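Terminal oxygenase component of carbazole 1,9a-dioxygenase (Sphingomonas, PDB 3GKQ) probably catalyses the angular dioxygenation of carbazole at positions 1 and 9a, passing electrons from a Rieske [2Fe-2S] cluster to a non-heme iron(II) centre. Local coordinates at residues Ala19-Ala24 and Gly177-Phe182; Asp23-Phe28 and Ile290-His295; Gln50-Lys55 and Gly376-Asp381; Glu285-Val288 and His294-Tyr297. All coordinates share one frame; numbering follows the deposited sequence.

Contact 1 (Ala19-Ala24 and Gly177-Phe182); sequences APYIDA and GVENGF
Tyr21 and Glu179 are the nearest pair of this contact, their CA atoms 11.5 Å apart on helices 19-23 and 174-181, a separation that side chains span within these segments. Between them the contact is made by two side chains, Tyr21 and Glu179. The CB of Tyr21 points at the other segment, and with CG anti to the backbone N (chi1 178°) the ring reaches straight across. Glu179 answers with a bend at chi2 (-84°), which swings its carboxylate round to meet the phenol. Tyr21 OH donates to Glu179 OE2 at 2.7 Å, on the anti lone pair, the one away from OE1. That oxygen, Glu179 OE2, lies at the ring edge, near the ring plane, and also comes within 3.3 Å of Tyr21 CE2; the ring and carboxylate planes are 43° apart. Helix 174-181 belongs to the ring-hydroxylase domain and lies at the subunit border, where Glu179 OE1 makes salt bridges to Arg367 and to Arg75 of the second subunit, a residue of its cluster pocket. With both oxygens engaged, the buried carboxylate has little freedom to rotate. Arg175 NH1 also bonds the carbonyls of Tyr21 and Ile22.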
loop_
_atom_site.group_PDB
_atom_site.type_symbol
_atom_site.label_atom_id
_atom_site.label_comp_id
_atom_site.label_asym_id
_atom_site.label_seq_id
_atom_site.Cartn_x
_atom_site.Cartn_y
_atom_site.Cartn_z
ATOM N N ALA A 19 18.611 20.271 -14.141
ATOM C CA ALA A 19 18.407 18.829 -14.229
ATOM C C ALA A 19 18.843 18.112 -12.944
ATOM O O ALA A 19 18.176 17.188 -12.492
ATOM C CB ALA A 19 19.164 18.268 -15.425
ATOM N N PRO A 20 19.975 18.523 -12.342
ATOM C CA PRO A 20 20.417 17.858 -11.110
ATOM C C PRO A 20 19.376 17.981 -9.990
ATOM O O PRO A 20 19.153 17.044 -9.228
ATOM C CB PRO A 20 21.718 18.584 -10.772
ATOM C CG PRO A 20 22.245 18.977 -12.123
ATOM C CD PRO A 20 20.992 19.479 -12.815
ATOM N N TYR A 21 18.753 19.151 -9.903
ATOM C CA TYR A 21 17.729 19.414 -8.897
ATOM C C TYR A 21 16.574 18.446 -9.118
ATOM O O TYR A 21 16.001 17.914 -8.166
ATOM C CB TYR A 21 17.243 20.861 -9.028
ATOM C CG TYR A 21 16.147 21.276 -8.072
ATOM C CD1 TYR A 21 16.419 21.512 -6.726
ATOM C CD2 TYR A 21 14.846 21.489 -8.530
ATOM C CE1 TYR A 21 15.426 21.958 -5.857
ATOM C CE2 TYR A 21 13.843 21.934 -7.670
ATOM C CZ TYR A 21 14.140 22.172 -6.338
ATOM O OH TYR A 21 13.162 22.649 -5.499
ATOM N N ILE A 22 16.236 18.218 -10.382
ATOM C CA ILE A 22 15.163 17.293 -10.724
ATOM C C ILE A 22 15.480 15.879 -10.230
ATOM O O ILE A 22 14.580 15.143 -9.820
ATOM C CB ILE A 22 14.928 17.259 -12.250
ATOM C CG1 ILE A 22 14.303 18.585 -12.699
ATOM C CG2 ILE A 22 14.016 16.084 -12.620
ATOM C CD1 ILE A 22 14.141 18.716 -14.197
ATOM N N ASP A 23 16.756 15.504 -10.262
ATOM C CA ASP A 23 17.168 14.173 -9.810
ATOM C C ASP A 23 17.359 14.059 -8.297
ATOM O O ASP A 23 17.417 12.948 -7.766
ATOM C CB ASP A 23 18.479 13.748 -10.484
ATOM C CG ASP A 23 18.326 13.515 -11.972
ATOM O OD1 ASP A 23 17.360 12.826 -12.374
ATOM O OD2 ASP A 23 19.176 14.012 -12.741
ATOM N N ALA A 24 17.450 15.198 -7.613
ATOM C CA ALA A 24 17.686 15.220 -6.166
ATOM C C ALA A 24 16.470 14.929 -5.293
ATOM O O ALA A 24 16.173 15.672 -4.356
ATOM C CB ALA A 24 18.288 16.563 -5.770
ATOM N N GLY A 177 8.601 21.562 -0.107
ATOM C CA GLY A 177 8.739 22.473 1.013
ATOM C C GLY A 177 9.546 23.696 0.621
ATOM O O GLY A 177 9.144 24.827 0.898
ATOM N N VAL A 178 10.681 23.477 -0.039
ATOM C CA VAL A 178 11.535 24.584 -0.463
ATOM C C VAL A 178 10.841 25.415 -1.535
ATOM O O VAL A 178 10.878 26.643 -1.493
ATOM C CB VAL A 178 12.887 24.080 -1.024
ATOM C CG1 VAL A 178 13.867 25.242 -1.140
ATOM C CG2 VAL A 178 13.458 23.015 -0.122
ATOM N N GLU A 179 10.214 24.743 -2.498
ATOM C CA GLU A 179 9.502 25.433 -3.567
ATOM C C GLU A 179 8.454 26.355 -2.927
ATOM O O GLU A 179 8.402 27.550 -3.222
ATOM C CB GLU A 179 8.806 24.422 -4.493
ATOM C CG GLU A 179 9.729 23.526 -5.352
ATOM C CD GLU A 179 10.186 24.191 -6.648
ATOM O OE1 GLU A 179 9.353 24.854 -7.299
ATOM O OE2 GLU A 179 11.372 24.039 -7.026
ATOM N N ASN A 180 7.629 25.794 -2.046
ATOM C CA ASN A 180 6.585 26.559 -1.357
ATOM C C ASN A 180 7.172 27.682 -0.491
ATOM O O ASN A 180 6.667 28.803 -0.487
ATOM C CB ASN A 180 5.735 25.609 -0.499
ATOM C CG ASN A 180 4.817 26.340 0.478
ATOM O OD1 ASN A 180 4.984 26.237 1.697
ATOM N ND2 ASN A 180 3.838 27.063 -0.049
ATOM N N GLY A 181 8.244 27.378 0.233
ATOM C CA GLY A 181 8.861 28.380 1.087
ATOM C C GLY A 181 9.405 29.610 0.371
ATOM O O GLY A 181 9.172 30.737 0.806
ATOM N N PHE A 182 10.120 29.396 -0.730
ATOM C CA PHE A 182 10.717 30.490 -1.492
ATOM C C PHE A 182 9.852 30.984 -2.660
ATOM O O PHE A 182 10.367 31.440 -3.677
ATOM C CB PHE A 182 12.090 30.048 -2.009
ATOM C CG PHE A 182 12.954 31.176 -2.491
ATOM C CD1 PHE A 182 13.264 32.240 -1.650
ATOM C CD2 PHE A 182 13.483 31.162 -3.778
ATOM C CE1 PHE A 182 14.092 33.271 -2.082
ATOM C CE2 PHE A 182 14.313 32.190 -4.219
ATOM C CZ PHE A 182 14.617 33.245 -3.370
#

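Contact 2 (Asp23-Phe28 and Ile290-His295); sequences DAKLGF and IDEGHH. With FE2 (Fe (II) ion), chain I.
Glu292 lies across Lys25 and Leu26, the two residues at the centre of the type I turn Ala24-Gly27, and its side chain can be followed outward atom by atom. Glu292 CB lies 3.9 Å from Lys25 CD. Glu292 CG comes closer, 3.7 Å from the same Lys25 CD, and the two chains cross at about a right angle. A bend at chi2 (87°) then turns the carboxylate over Leu26, so that Glu292 CD is 3.7 Å from Leu26 CD1. At the tip Glu292 OE2 approaches Leu26 CD2 at 3.9 Å, while OE1 forms a salt bridge with Arg380; Lys25 NZ instead hydrogen-bonds to Ala346 O. Leu26 CD1 also packs on the backbone, 3.5 Å from Glu292 N. That backbone is a second type I turn, Asp291-His294, which leads into strand 294-304 and contains an Asx turn: Gly293 N donates to Asp291 OD1 at 2.8 Å. Cutting Glu292 back to an alanine removes CG and the carboxylate, and is likely to leave Arg380 without this mate and to thin the cover over the Lys25 methylenes and Leu26 methyls. Asp291 OD1 also offers its syn lone pair to His294 ND1 at 2.7 Å, nearly straight (169°) and in the imidazole plane, a second-shell bond that orients the ring whose NE2 binds iron(II) at 2.3 Å.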
loop_
_atom_site.group_PDB
_atom_site.type_symbol
_atom_site.label_atom_id
_atom_site.label_comp_id
_atom_site.label_asym_id
_atom_site.label_seq_id
_atom_site.Cartn_x
_atom_site.Cartn_y
_atom_site.Cartn_z
ATOM N N ASP A 23 16.756 15.504 -10.262
ATOM C CA ASP A 23 17.168 14.173 -9.810
ATOM C C ASP A 23 17.359 14.059 -8.297
ATOM O O ASP A 23 17.417 12.948 -7.766
ATOM C CB ASP A 23 18.479 13.748 -10.484
ATOM C CG ASP A 23 18.326 13.515 -11.972
ATOM O OD1 ASP A 23 17.360 12.826 -12.374
ATOM O OD2 ASP A 23 19.176 14.012 -12.741
ATOM N N ALA A 24 17.450 15.198 -7.613
ATOM C CA ALA A 24 17.686 15.220 -6.166
ATOM C C ALA A 24 16.470 14.929 -5.293
ATOM O O ALA A 24 16.173 15.672 -4.356
ATOM C CB ALA A 24 18.288 16.563 -5.770
ATOM N N LYS A 25 15.785 13.830 -5.576
ATOM C CA LYS A 25 14.604 13.466 -4.816
ATOM C C LYS A 25 14.916 13.166 -3.346
ATOM O O LYS A 25 14.070 13.354 -2.469
ATOM C CB LYS A 25 13.930 12.264 -5.480
ATOM C CG LYS A 25 12.596 11.893 -4.876
ATOM C CD LYS A 25 11.871 10.866 -5.732
ATOM C CE LYS A 25 11.482 11.444 -7.082
ATOM N NZ LYS A 25 10.775 10.432 -7.914
ATOM N N LEU A 26 16.137 12.720 -3.074
ATOM C CA LEU A 26 16.524 12.390 -1.709
ATOM C C LEU A 26 17.403 13.466 -1.072
ATOM O O LEU A 26 17.956 13.271 0.009
ATOM C CB LEU A 26 17.236 11.037 -1.703
ATOM C CG LEU A 26 16.889 10.035 -0.604
ATOM C CD1 LEU A 26 15.393 10.036 -0.311
ATOM C CD2 LEU A 26 17.352 8.655 -1.052
ATOM N N GLY A 27 17.531 14.605 -1.744
ATOM C CA GLY A 27 18.322 15.689 -1.200
ATOM C C GLY A 27 19.760 15.742 -1.674
ATOM O O GLY A 27 20.176 14.979 -2.552
ATOM N N PHE A 28 20.527 16.644 -1.073
ATOM C CA PHE A 28 21.922 16.819 -1.438
ATOM C C PHE A 28 22.883 16.220 -0.418
ATOM O O PHE A 28 22.791 16.498 0.785
ATOM C CB PHE A 28 22.221 18.303 -1.624
ATOM C CG PHE A 28 21.400 18.955 -2.699
ATOM C CD1 PHE A 28 21.347 18.408 -3.980
ATOM C CD2 PHE A 28 20.704 20.137 -2.442
ATOM C CE1 PHE A 28 20.619 19.030 -4.994
ATOM C CE2 PHE A 28 19.972 20.768 -3.448
ATOM C CZ PHE A 28 19.929 20.214 -4.726
ATOM N N ILE A 290 13.457 12.999 4.499
ATOM C CA ILE A 290 13.410 11.839 5.382
ATOM C C ILE A 290 13.564 10.660 4.416
ATOM O O ILE A 290 14.458 9.828 4.566
ATOM C CB ILE A 290 12.076 11.746 6.139
ATOM C CG1 ILE A 290 11.991 12.882 7.172
ATOM C CG2 ILE A 290 11.973 10.385 6.833
ATOM C CD1 ILE A 290 10.650 12.971 7.899
ATOM N N ASP A 291 12.676 10.600 3.429
ATOM C CA ASP A 291 12.754 9.602 2.372
ATOM C C ASP A 291 12.133 10.313 1.178
ATOM O O ASP A 291 11.871 11.515 1.253
ATOM C CB ASP A 291 12.025 8.291 2.717
ATOM C CG ASP A 291 10.556 8.483 3.000
ATOM O OD1 ASP A 291 9.962 9.453 2.482
ATOM O OD2 ASP A 291 9.988 7.644 3.730
ATOM N N GLU A 292 11.895 9.607 0.085
ATOM C CA GLU A 292 11.357 10.263 -1.102
ATOM C C GLU A 292 10.004 10.956 -0.951
ATOM O O GLU A 292 9.727 11.920 -1.654
ATOM C CB GLU A 292 11.291 9.273 -2.274
ATOM C CG GLU A 292 12.665 8.849 -2.795
ATOM C CD GLU A 292 13.260 7.647 -2.063
ATOM O OE1 GLU A 292 12.858 7.354 -0.912
ATOM O OE2 GLU A 292 14.153 6.997 -2.651
ATOM N N GLY A 293 9.167 10.476 -0.037
ATOM C CA GLY A 293 7.852 11.075 0.116
ATOM C C GLY A 293 7.597 11.896 1.365
ATOM O O GLY A 293 6.472 12.352 1.576
ATOM N N HIS A 294 8.620 12.092 2.193
ATOM C CA HIS A 294 8.443 12.860 3.424
ATOM C C HIS A 294 9.635 13.742 3.749
ATOM O O HIS A 294 10.772 13.454 3.353
ATOM C CB HIS A 294 8.232 11.929 4.628
ATOM C CG HIS A 294 7.234 10.841 4.392
ATOM N ND1 HIS A 294 7.490 9.759 3.578
ATOM C CD2 HIS A 294 5.977 10.665 4.870
ATOM C CE1 HIS A 294 6.434 8.962 3.564
ATOM N NE2 HIS A 294 5.505 9.490 4.340
ATOM N N HIS A 295 9.370 14.824 4.469
ATOM C CA HIS A 295 10.443 15.692 4.916
ATOM C C HIS A 295 10.131 16.203 6.308
ATOM O O HIS A 295 8.972 16.223 6.741
ATOM C CB HIS A 295 10.710 16.864 3.948
ATOM C CG HIS A 295 9.609 17.878 3.862
ATOM N ND1 HIS A 295 8.521 17.730 3.027
ATOM C CD2 HIS A 295 9.472 19.095 4.445
ATOM C CE1 HIS A 295 7.766 18.813 3.091
ATOM N NE2 HIS A 295 8.321 19.658 3.944
HETATM FE FE FE2 I . 3.325 8.972 4.851
#

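Contact 3 (Gln50-Lys55 and Gly376-Asp381); sequences QLLGEK and GIQTRD
Gln378 NE2 donates both of its hydrogens across this contact. One bond goes to Glu54 OE2 at 2.7 Å (161°), reaching it on the anti side but 33° out of the carboxylate plane; the other goes to Leu52 O at 2.9 Å and lies in the carbonyl plane. Both acceptors are close to the plane of the Gln378 amide, as expected for its two N-H directions. A bend at chi2 (78°) brings the amide to the type I' turn Leu51-Glu54, which joins strands 47-51 and 54-61 of the Rieske domain. Arg29 lies beside this group and reaches both Gln378 OE1 and Glu54 OE2, while Glu54 OE1 accepts from Tyr127 OH. Around the polar centre the packing is lighter: Leu52 CB lies 4.0 Å from Gln378 CG. Further along the tail, the Arg380 guanidinium presents one face to Gly53 CA, its NH1 being paired with Glu292. A CB on Gly53 would come tightly against Arg380 CZ, and the positive phi of the turn also favours glycine there. With NE2 committed to two acceptors and OE1 facing a cation, the amide has one sensible orientation, and the C-terminal tail is tied to the Rieske hairpin by directional bonds more than by apolar contact.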
loop_
_atom_site.group_PDB
_atom_site.type_symbol
_atom_site.label_atom_id
_atom_site.label_comp_id
_atom_site.label_asym_id
_atom_site.label_seq_id
_atom_site.Cartn_x
_atom_site.Cartn_y
_atom_site.Cartn_z
ATOM N N GLN A 50 15.877 9.466 10.871
ATOM C CA GLN A 50 16.141 9.098 9.489
ATOM C C GLN A 50 16.197 10.370 8.661
ATOM O O GLN A 50 15.297 11.203 8.737
ATOM C CB GLN A 50 15.047 8.178 8.936
ATOM C CG GLN A 50 15.306 7.719 7.497
ATOM C CD GLN A 50 14.229 6.783 6.967
ATOM O OE1 GLN A 50 13.778 5.877 7.669
ATOM N NE2 GLN A 50 13.826 6.987 5.721
ATOM N N LEU A 51 17.272 10.536 7.899
ATOM C CA LEU A 51 17.402 11.703 7.039
ATOM C C LEU A 51 18.074 11.256 5.751
ATOM O O LEU A 51 18.998 10.436 5.771
ATOM C CB LEU A 51 18.225 12.813 7.706
ATOM C CG LEU A 51 19.741 12.650 7.800
ATOM C CD1 LEU A 51 20.368 13.979 8.202
ATOM C CD2 LEU A 51 20.086 11.562 8.798
ATOM N N LEU A 52 17.599 11.790 4.631
ATOM C CA LEU A 52 18.139 11.436 3.324
ATOM C C LEU A 52 18.132 9.928 3.087
ATOM O O LEU A 52 19.018 9.386 2.424
ATOM C CB LEU A 52 19.555 12.000 3.159
ATOM C CG LEU A 52 19.612 13.499 2.843
ATOM C CD1 LEU A 52 19.247 14.314 4.083
ATOM C CD2 LEU A 52 21.005 13.867 2.370
ATOM N N GLY A 53 17.121 9.258 3.637
ATOM C CA GLY A 53 16.986 7.821 3.472
ATOM C C GLY A 53 17.887 6.962 4.347
ATOM O O GLY A 53 17.820 5.737 4.285
ATOM N N GLU A 54 18.725 7.592 5.163
ATOM C CA GLU A 54 19.639 6.855 6.029
ATOM C C GLU A 54 19.149 6.806 7.477
ATOM O O GLU A 54 18.744 7.821 8.042
ATOM C CB GLU A 54 21.036 7.490 5.952
ATOM C CG GLU A 54 21.696 7.315 4.575
ATOM C CD GLU A 54 23.046 8.022 4.447
ATOM O OE1 GLU A 54 23.750 8.184 5.462
ATOM O OE2 GLU A 54 23.413 8.401 3.315
ATOM N N LYS A 55 19.178 5.616 8.070
ATOM C CA LYS A 55 18.738 5.441 9.451
ATOM C C LYS A 55 19.911 5.632 10.406
ATOM O O LYS A 55 20.918 4.927 10.330
ATOM C CB LYS A 55 18.108 4.058 9.626
ATOM C CG LYS A 55 16.815 3.893 8.827
ATOM C CD LYS A 55 16.285 2.466 8.868
ATOM C CE LYS A 55 15.801 2.080 10.255
ATOM N NZ LYS A 55 15.297 0.674 10.290
ATOM N N GLY A 376 26.639 17.238 -4.098
ATOM C CA GLY A 376 26.369 15.848 -4.425
ATOM C C GLY A 376 24.903 15.475 -4.361
ATOM O O GLY A 376 24.154 16.005 -3.539
ATOM N N ILE A 377 24.497 14.556 -5.230
ATOM C CA ILE A 377 23.119 14.091 -5.276
ATOM C C ILE A 377 22.996 12.806 -4.460
ATOM O O ILE A 377 23.611 11.794 -4.793
ATOM C CB ILE A 377 22.680 13.774 -6.724
ATOM C CG1 ILE A 377 22.980 14.966 -7.646
ATOM C CG2 ILE A 377 21.202 13.404 -6.749
ATOM C CD1 ILE A 377 22.302 16.257 -7.251
ATOM N N GLN A 378 22.211 12.846 -3.390
ATOM C CA GLN A 378 22.017 11.661 -2.565
ATOM C C GLN A 378 21.266 10.623 -3.398
ATOM O O GLN A 378 20.277 10.949 -4.045
ATOM C CB GLN A 378 21.189 12.002 -1.322
ATOM C CG GLN A 378 20.875 10.798 -0.444
ATOM C CD GLN A 378 22.055 10.385 0.420
ATOM O OE1 GLN A 378 23.196 10.764 0.153
ATOM N NE2 GLN A 378 21.784 9.602 1.459
ATOM N N THR A 379 21.735 9.380 -3.382
ATOM C CA THR A 379 21.080 8.315 -4.139
ATOM C C THR A 379 20.969 7.060 -3.290
ATOM O O THR A 379 21.793 6.831 -2.406
ATOM C CB THR A 379 21.878 7.933 -5.399
ATOM O OG1 THR A 379 23.140 7.379 -5.005
ATOM C CG2 THR A 379 22.113 9.150 -6.282
ATOM N N ARG A 380 19.949 6.247 -3.554
ATOM C CA ARG A 380 19.781 5.002 -2.814
ATOM C C ARG A 380 19.718 3.851 -3.812
ATOM O O ARG A 380 18.858 3.827 -4.697
ATOM C CB ARG A 380 18.517 5.047 -1.939
ATOM C CG ARG A 380 17.193 4.801 -2.650
ATOM C CD ARG A 380 16.030 5.167 -1.730
ATOM N NE ARG A 380 16.208 4.645 -0.378
ATOM C CZ ARG A 380 15.478 5.012 0.672
ATOM N NH1 ARG A 380 14.510 5.910 0.537
ATOM N NH2 ARG A 380 15.720 4.482 1.865
ATOM N N ASP A 381 20.652 2.912 -3.671
ATOM C CA ASP A 381 20.748 1.749 -4.554
ATOM C C ASP A 381 19.441 0.975 -4.684
ATOM O O ASP A 381 18.977 0.804 -5.833
ATOM C CB ASP A 381 21.841 0.809 -4.051
ATOM C CG ASP A 381 23.162 1.518 -3.844
ATOM O OD1 ASP A 381 23.663 2.134 -4.813
ATOM O OD2 ASP A 381 23.699 1.464 -2.714
#

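Contact 4 (Glu285-Val288 and His294-Tyr297); sequences EWYV and HHLY. With FE2 (Fe (II) ion), chain I.
Val288 O is approached by two groups: Leu296 N donates to it at 2.7 Å, and His295 CA adds a C-H...O contact at 3.1 Å. The return bond, Val288 N to Leu296 O at 3.0 Å, makes these two residues an antiparallel hydrogen-bonded pair; Tyr287 and Tyr297 form the adjoining non-hydrogen-bonded pair of hairpin 282-289/294-304, in the antiparallel sheet of the Bet v 1-like ring-hydroxylase domain. Tyr297 has CG anti to its backbone N (chi1 174°) and Tyr287 has CG anti to the carbonyl carbon (chi1 -47°), which goes with rings running side by side, pointing the same way. Their planes are 5° apart but the centroids 6.0 Å, the rims meeting at Tyr287 CE1 and Tyr297 CE1 (3.9 Å) rather than face to face. Both hydroxyls converge on Glu285: Tyr287 OH donates to OE1 at 2.6 Å, and Tyr297 OH lies against OE2 at a separation too short to trust. A phenylalanine at Tyr287 would probably leave Glu285 OE1 without this donor and the carboxylate freer to turn. Gly177 and Val178 of helix 174-181 pack on Tyr287, and on the opposite face Val288 touches strand 31-35; strands 161-170 and 270-274 flank the hairpin.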
loop_
_atom_site.group_PDB
_atom_site.type_symbol
_atom_site.label_atom_id
_atom_site.label_comp_id
_atom_site.label_asym_id
_atom_site.label_seq_id
_atom_site.Cartn_x
_atom_site.Cartn_y
_atom_site.Cartn_z
ATOM N N GLU A 285 13.603 28.238 8.187
ATOM C CA GLU A 285 12.932 26.961 7.945
ATOM C C GLU A 285 13.795 25.960 7.187
ATOM O O GLU A 285 14.471 26.316 6.223
ATOM C CB GLU A 285 11.649 27.159 7.133
ATOM C CG GLU A 285 10.676 28.179 7.675
ATOM C CD GLU A 285 9.316 28.072 7.010
ATOM O OE1 GLU A 285 9.264 27.858 5.777
ATOM O OE2 GLU A 285 8.300 28.202 7.722
ATOM N N TRP A 286 13.753 24.705 7.631
ATOM C CA TRP A 286 14.478 23.608 6.989
ATOM C C TRP A 286 13.431 22.621 6.479
ATOM O O TRP A 286 12.352 22.492 7.059
ATOM C CB TRP A 286 15.386 22.881 7.989
ATOM C CG TRP A 286 16.767 23.465 8.145
ATOM C CD1 TRP A 286 17.903 23.064 7.504
ATOM C CD2 TRP A 286 17.157 24.534 9.018
ATOM N NE1 TRP A 286 18.980 23.811 7.927
ATOM C CE2 TRP A 286 18.548 24.723 8.858
ATOM C CE3 TRP A 286 16.464 25.353 9.922
ATOM C CZ2 TRP A 286 19.265 25.693 9.567
ATOM C CZ3 TRP A 286 17.173 26.320 10.628
ATOM C CH2 TRP A 286 18.561 26.480 10.446
ATOM N N TYR A 287 13.758 21.937 5.390
ATOM C CA TYR A 287 12.885 20.937 4.788
ATOM C C TYR A 287 13.827 19.759 4.574
ATOM O O TYR A 287 14.290 19.515 3.464
ATOM C CB TYR A 287 12.363 21.441 3.446
ATOM C CG TYR A 287 11.854 22.857 3.507
ATOM C CD1 TYR A 287 10.583 23.145 4.001
ATOM C CD2 TYR A 287 12.666 23.917 3.116
ATOM C CE1 TYR A 287 10.132 24.466 4.103
ATOM C CE2 TYR A 287 12.228 25.233 3.216
ATOM C CZ TYR A 287 10.964 25.500 3.708
ATOM O OH TYR A 287 10.540 26.806 3.803
ATOM N N VAL A 288 14.110 19.048 5.658
ATOM C CA VAL A 288 15.034 17.929 5.635
ATOM C C VAL A 288 14.432 16.652 5.086
ATOM O O VAL A 288 13.459 16.121 5.626
ATOM C CB VAL A 288 15.593 17.655 7.048
ATOM C CG1 VAL A 288 16.714 16.631 6.975
ATOM C CG2 VAL A 288 16.089 18.960 7.668
ATOM N N HIS A 294 8.620 12.092 2.193
ATOM C CA HIS A 294 8.443 12.860 3.424
ATOM C C HIS A 294 9.635 13.742 3.749
ATOM O O HIS A 294 10.772 13.454 3.353
ATOM C CB HIS A 294 8.232 11.929 4.628
ATOM C CG HIS A 294 7.234 10.841 4.392
ATOM N ND1 HIS A 294 7.490 9.759 3.578
ATOM C CD2 HIS A 294 5.977 10.665 4.870
ATOM C CE1 HIS A 294 6.434 8.962 3.564
ATOM N NE2 HIS A 294 5.505 9.490 4.340
ATOM N N HIS A 295 9.370 14.824 4.469
ATOM C CA HIS A 295 10.443 15.692 4.916
ATOM C C HIS A 295 10.131 16.203 6.308
ATOM O O HIS A 295 8.972 16.223 6.741
ATOM C CB HIS A 295 10.710 16.864 3.948
ATOM C CG HIS A 295 9.609 17.878 3.862
ATOM N ND1 HIS A 295 8.521 17.730 3.027
ATOM C CD2 HIS A 295 9.472 19.095 4.445
ATOM C CE1 HIS A 295 7.766 18.813 3.091
ATOM N NE2 HIS A 295 8.321 19.658 3.944
ATOM N N LEU A 296 11.181 16.577 7.021
ATOM C CA LEU A 296 11.047 17.107 8.365
ATOM C C LEU A 296 10.994 18.626 8.203
ATOM O O LEU A 296 11.964 19.245 7.774
ATOM C CB LEU A 296 12.259 16.691 9.205
ATOM C CG LEU A 296 12.312 16.947 10.715
ATOM C CD1 LEU A 296 12.468 18.426 10.976
ATOM C CD2 LEU A 296 11.056 16.389 11.381
ATOM N N TYR A 297 9.845 19.210 8.516
ATOM C CA TYR A 297 9.666 20.653 8.417
ATOM C C TYR A 297 10.058 21.254 9.766
ATOM O O TYR A 297 9.341 21.110 10.754
ATOM C CB TYR A 297 8.205 20.961 8.065
ATOM C CG TYR A 297 7.826 22.428 8.075
ATOM C CD1 TYR A 297 8.688 23.398 7.563
ATOM C CD2 TYR A 297 6.583 22.839 8.562
ATOM C CE1 TYR A 297 8.324 24.743 7.529
ATOM C CE2 TYR A 297 6.203 24.186 8.533
ATOM C CZ TYR A 297 7.080 25.130 8.013
ATOM O OH TYR A 297 6.708 26.455 7.956
HETATM FE FE FE2 I . 3.325 8.972 4.851
#

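Contacts 1 and 4 are buried, whereas contacts 2 and 3 are only partly so. Contact 4 is regular sheet pairing near the centre of the chain; contact 1 depends on a single side-chain bond between two helices, and its helix 174-181 packs against the tyrosine face of contact 4. Contacts 2 and 4 share His294 and His295: the turn leading into strand 294-304 packs on 23-28, and the strand itself pairs in contact 4. Contact 2 is mainly apolar across its segments and contact 3 mainly polar; a probable hydrogen bond between Gly53 N and Ile290 O joins them. Residues 19-28 run through contacts 1 and 2, while contact 3 brings in the Rieske domain.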